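Local coordinates for hypothetical protein SA2161 (Staphylococcus aureus, PDB 1Y7R) that is of unknown function but is probably an acetyltransferase of the GNAT family, at residues A[102-107]-A[112-117]. The protein carries 4 engineered substitutions. Sequence-based numbering, arbitrary orientation.
Sequences VSLIAD and KLYVKF. Engineered in segment 112-117: Val-115 (natural residue Ala).
Tyr-114 on helix 110-115 lays its ring across Leu-104 and Ala-106 of strand 101-107 and makes every direct contact between the two segments. Just before it in sequence, Leu-113 sets its CG over the ring face opposite the one that Leu-104 takes. With its CG anti to the carbonyl carbon (chi1 -52°), Tyr-114 sends the ring from the helix toward the strand. Leu-104 CD2 lies over one face in a CH-pi contact, 3.9 Å from the centroid of the Tyr-114 ring and 25° off its normal, displaced toward Tyr-114 CD1. The other branch, Leu-104 CD1, approaches Tyr-114 CD2 at 3.6 Å, so the two methyls span the base of the ring. Ala-106 CB comes obliquely to Tyr-114 CE2, also at 3.6 Å. Farther out, Tyr-114 OH shares a hydrogen bond with a water at 3.0 Å, which donates to Ile-105 O at 3.2 Å and thereby links the phenol to the strand backbone. Beyond the tyrosine the chain turns, with Phe-117 N hydrogen-bonded to Tyr-114 O at 3.0 Å. Phe-117 packs on helix 80-95, Tyr-114 reaches Ile-69 of strand 63-71, and strand 101-107 pairs antiparallel with a strand of the second subunit, continuing the sheet across the dimer.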
ATOM      1  N   VAL A 102       3.499   6.402   5.438  1.00  5.97           N
ATOM      2  CA  VAL A 102       3.544   6.197   3.984  1.00  6.59           C
ATOM      3  C   VAL A 102       4.666   5.219   3.702  1.00  5.93           C
ATOM      4  O   VAL A 102       5.757   5.328   4.280  1.00  4.88           O
ATOM      5  CB  VAL A 102       3.840   7.509   3.238  1.00  6.74           C
ATOM      6  CG1 VAL A 102       3.821   7.281   1.703  1.00  6.48           C
ATOM      7  CG2 VAL A 102       2.864   8.651   3.657  1.00  6.68           C
ATOM      8  N   SER A 103       4.412   4.232   2.856  1.00  5.73           N
ATOM      9  CA  SER A 103       5.470   3.277   2.551  1.00  6.59           C
ATOM     10  C   SER A 103       5.592   3.018   1.065  1.00  5.90           C
ATOM     11  O   SER A 103       4.683   3.346   0.278  1.00  6.99           O
ATOM     12  CB  SER A 103       5.269   1.948   3.318  1.00  7.35           C
ATOM     13  OG  SER A 103       4.315   1.085   2.685  1.00  9.43           O
ATOM     14  N   LEU A 104       6.694   2.374   0.704  1.00  6.82           N
ATOM     15  CA  LEU A 104       6.881   1.908  -0.664  1.00  6.22           C
ATOM     16  C   LEU A 104       7.831   0.724  -0.681  1.00  6.92           C
ATOM     17  O   LEU A 104       8.444   0.415   0.345  1.00  5.94           O
ATOM     18  CB  LEU A 104       7.406   3.039  -1.549  1.00  6.67           C
ATOM     19  CG  LEU A 104       8.656   3.780  -1.080  1.00  9.09           C
ATOM     20  CD1 LEU A 104       9.896   3.045  -1.545  1.00 10.28           C
ATOM     21  CD2 LEU A 104       8.630   5.180  -1.645  1.00 10.89           C
ATOM     22  N   ILE A 105       7.923   0.066  -1.844  1.00  7.35           N
ATOM     23  CA  ILE A 105       8.855  -1.059  -2.031  1.00  8.68           C
ATOM     24  C   ILE A 105       9.891  -0.628  -3.054  1.00  9.25           C
ATOM     25  O   ILE A 105       9.548  -0.211  -4.163  1.00 10.05           O
ATOM     26  CB  ILE A 105       8.114  -2.333  -2.513  1.00  9.73           C
ATOM     27  CG1 ILE A 105       7.036  -2.783  -1.508  1.00  9.73           C
ATOM     28  CG2 ILE A 105       9.087  -3.441  -2.881  1.00  8.95           C
ATOM     29  CD1 ILE A 105       7.548  -3.050  -0.130  1.00 13.04           C
ATOM     30  N   ALA A 106      11.160  -0.677  -2.675  1.00  9.06           N
ATOM     31  CA  ALA A 106      12.213  -0.184  -3.548  1.00 10.76           C
ATOM     32  C   ALA A 106      13.298  -1.217  -3.760  1.00 12.18           C
ATOM     33  O   ALA A 106      13.765  -1.791  -2.796  1.00 11.27           O
ATOM     34  CB  ALA A 106      12.822   1.066  -2.920  1.00 10.95           C
ATOM     35  N   ASP A 107      13.714  -1.431  -5.005  1.00 14.81           N
ATOM     36  CA  ASP A 107      14.978  -2.155  -5.225  1.00 17.90           C
ATOM     37  C   ASP A 107      16.187  -1.227  -5.072  1.00 19.64           C
ATOM     38  O   ASP A 107      16.046  -0.047  -4.699  1.00 18.79           O
ATOM     39  CB  ASP A 107      14.974  -2.899  -6.558  1.00 19.12           C
ATOM     40  CG  ASP A 107      15.103  -1.988  -7.749  1.00 21.46           C
ATOM     41  OD1 ASP A 107      15.469  -0.806  -7.571  1.00 22.60           O
ATOM     42  OD2 ASP A 107      14.834  -2.477  -8.874  1.00 24.96           O
ATOM     43  N   LYS A 112      17.959   5.026  -3.655  1.00 13.45           N
ATOM     44  CA  LYS A 112      18.647   6.324  -3.668  1.00 13.42           C
ATOM     45  C   LYS A 112      17.737   7.506  -3.976  1.00 12.34           C
ATOM     46  O   LYS A 112      17.968   8.625  -3.469  1.00 13.20           O
ATOM     47  CB  LYS A 112      19.791   6.324  -4.676  1.00 13.56           C
ATOM     48  CG  LYS A 112      20.882   5.316  -4.383  1.00 17.73           C
ATOM     49  CD  LYS A 112      22.042   5.526  -5.350  1.00 19.80           C
ATOM     50  CE  LYS A 112      23.073   4.406  -5.232  1.00 24.11           C
ATOM     51  NZ  LYS A 112      23.587   4.195  -3.835  1.00 24.54           N
ATOM     52  N   LEU A 113      16.744   7.278  -4.834  1.00  9.95           N
ATOM     53  CA  LEU A 113      15.734   8.295  -5.135  1.00  8.34           C
ATOM     54  C   LEU A 113      14.862   8.589  -3.898  1.00  7.94           C
ATOM     55  O   LEU A 113      14.667   9.755  -3.502  1.00  7.62           O
ATOM     56  CB  LEU A 113      14.846   7.826  -6.290  1.00  8.12           C
ATOM     57  CG  LEU A 113      13.587   8.688  -6.489  1.00  7.31           C
ATOM     58  CD1 LEU A 113      14.005  10.109  -6.875  1.00  8.75           C
ATOM     59  CD2 LEU A 113      12.646   8.138  -7.492  1.00  8.38           C
ATOM     60  N   TYR A 114      14.356   7.539  -3.262  1.00  7.40           N
ATOM     61  CA  TYR A 114      13.367   7.779  -2.183  1.00  6.82           C
ATOM     62  C   TYR A 114      14.023   8.372  -0.960  1.00  6.62           C
ATOM     63  O   TYR A 114      13.398   9.120  -0.234  1.00  6.81           O
ATOM     64  CB  TYR A 114      12.601   6.502  -1.838  1.00  7.71           C
ATOM     65  CG  TYR A 114      12.023   5.897  -3.092  1.00  8.93           C
ATOM     66  CD1 TYR A 114      11.052   6.587  -3.831  1.00 10.08           C
ATOM     67  CD2 TYR A 114      12.442   4.651  -3.550  1.00  9.36           C
ATOM     68  CE1 TYR A 114      10.537   6.050  -5.013  1.00 11.14           C
ATOM     69  CE2 TYR A 114      11.941   4.109  -4.716  1.00 12.01           C
ATOM     70  CZ  TYR A 114      10.990   4.799  -5.447  1.00 12.77           C
ATOM     71  OH  TYR A 114      10.465   4.217  -6.608  1.00 14.55           O
ATOM     72  N   VAL A 115      15.306   8.079  -0.764  1.00  7.95           N
ATOM     73  CA  VAL A 115      16.064   8.656   0.355  1.00  8.89           C
ATOM     74  C   VAL A 115      16.052  10.199   0.300  1.00  8.99           C
ATOM     75  O   VAL A 115      16.041  10.873   1.341  1.00  9.67           O
ATOM     76  CB  VAL A 115      17.534   8.099   0.385  1.00  9.92           C
ATOM     77  CG1 VAL A 115      18.328   8.768   1.490  1.00 12.40           C
ATOM     78  CG2 VAL A 115      17.511   6.608   0.617  1.00  8.97           C
ATOM     79  N   LYS A 116      16.073  10.753  -0.914  1.00  8.99           N
ATOM     80  CA  LYS A 116      15.999  12.210  -1.129  1.00  9.41           C
ATOM     81  C   LYS A 116      14.755  12.868  -0.527  1.00  9.96           C
ATOM     82  O   LYS A 116      14.752  14.069  -0.259  1.00  9.97           O
ATOM     83  CB  LYS A 116      16.002  12.532  -2.634  1.00  9.31           C
ATOM     84  CG  LYS A 116      17.265  12.144  -3.344  1.00 10.34           C
ATOM     85  CD  LYS A 116      17.164  12.498  -4.858  1.00 10.26           C
ATOM     86  CE  LYS A 116      18.392  11.999  -5.598  1.00 13.87           C
ATOM     87  NZ  LYS A 116      19.605  12.519  -4.870  1.00 16.83           N
ATOM     88  N   PHE A 117      13.702  12.069  -0.341  1.00  8.76           N
ATOM     89  CA  PHE A 117      12.391  12.544   0.116  1.00  8.93           C
ATOM     90  C   PHE A 117      12.098  12.139   1.550  1.00  9.46           C
ATOM     91  O   PHE A 117      10.999  12.354   2.042  1.00 10.89           O
ATOM     92  CB  PHE A 117      11.321  12.071  -0.869  1.00  8.50           C
ATOM     93  CG  PHE A 117      11.484  12.722  -2.201  1.00  8.90           C
ATOM     94  CD1 PHE A 117      12.286  12.130  -3.186  1.00  8.91           C
ATOM     95  CD2 PHE A 117      10.971  13.982  -2.415  1.00  9.99           C
ATOM     96  CE1 PHE A 117      12.526  12.780  -4.382  1.00  9.16           C
ATOM     97  CE2 PHE A 117      11.183  14.647  -3.630  1.00  7.87           C
ATOM     98  CZ  PHE A 117      11.964  14.037  -4.610  1.00  9.23           C
TER
HETATM   99  O   HOH W   1       8.345   2.410  -5.458  1.00 22.26           O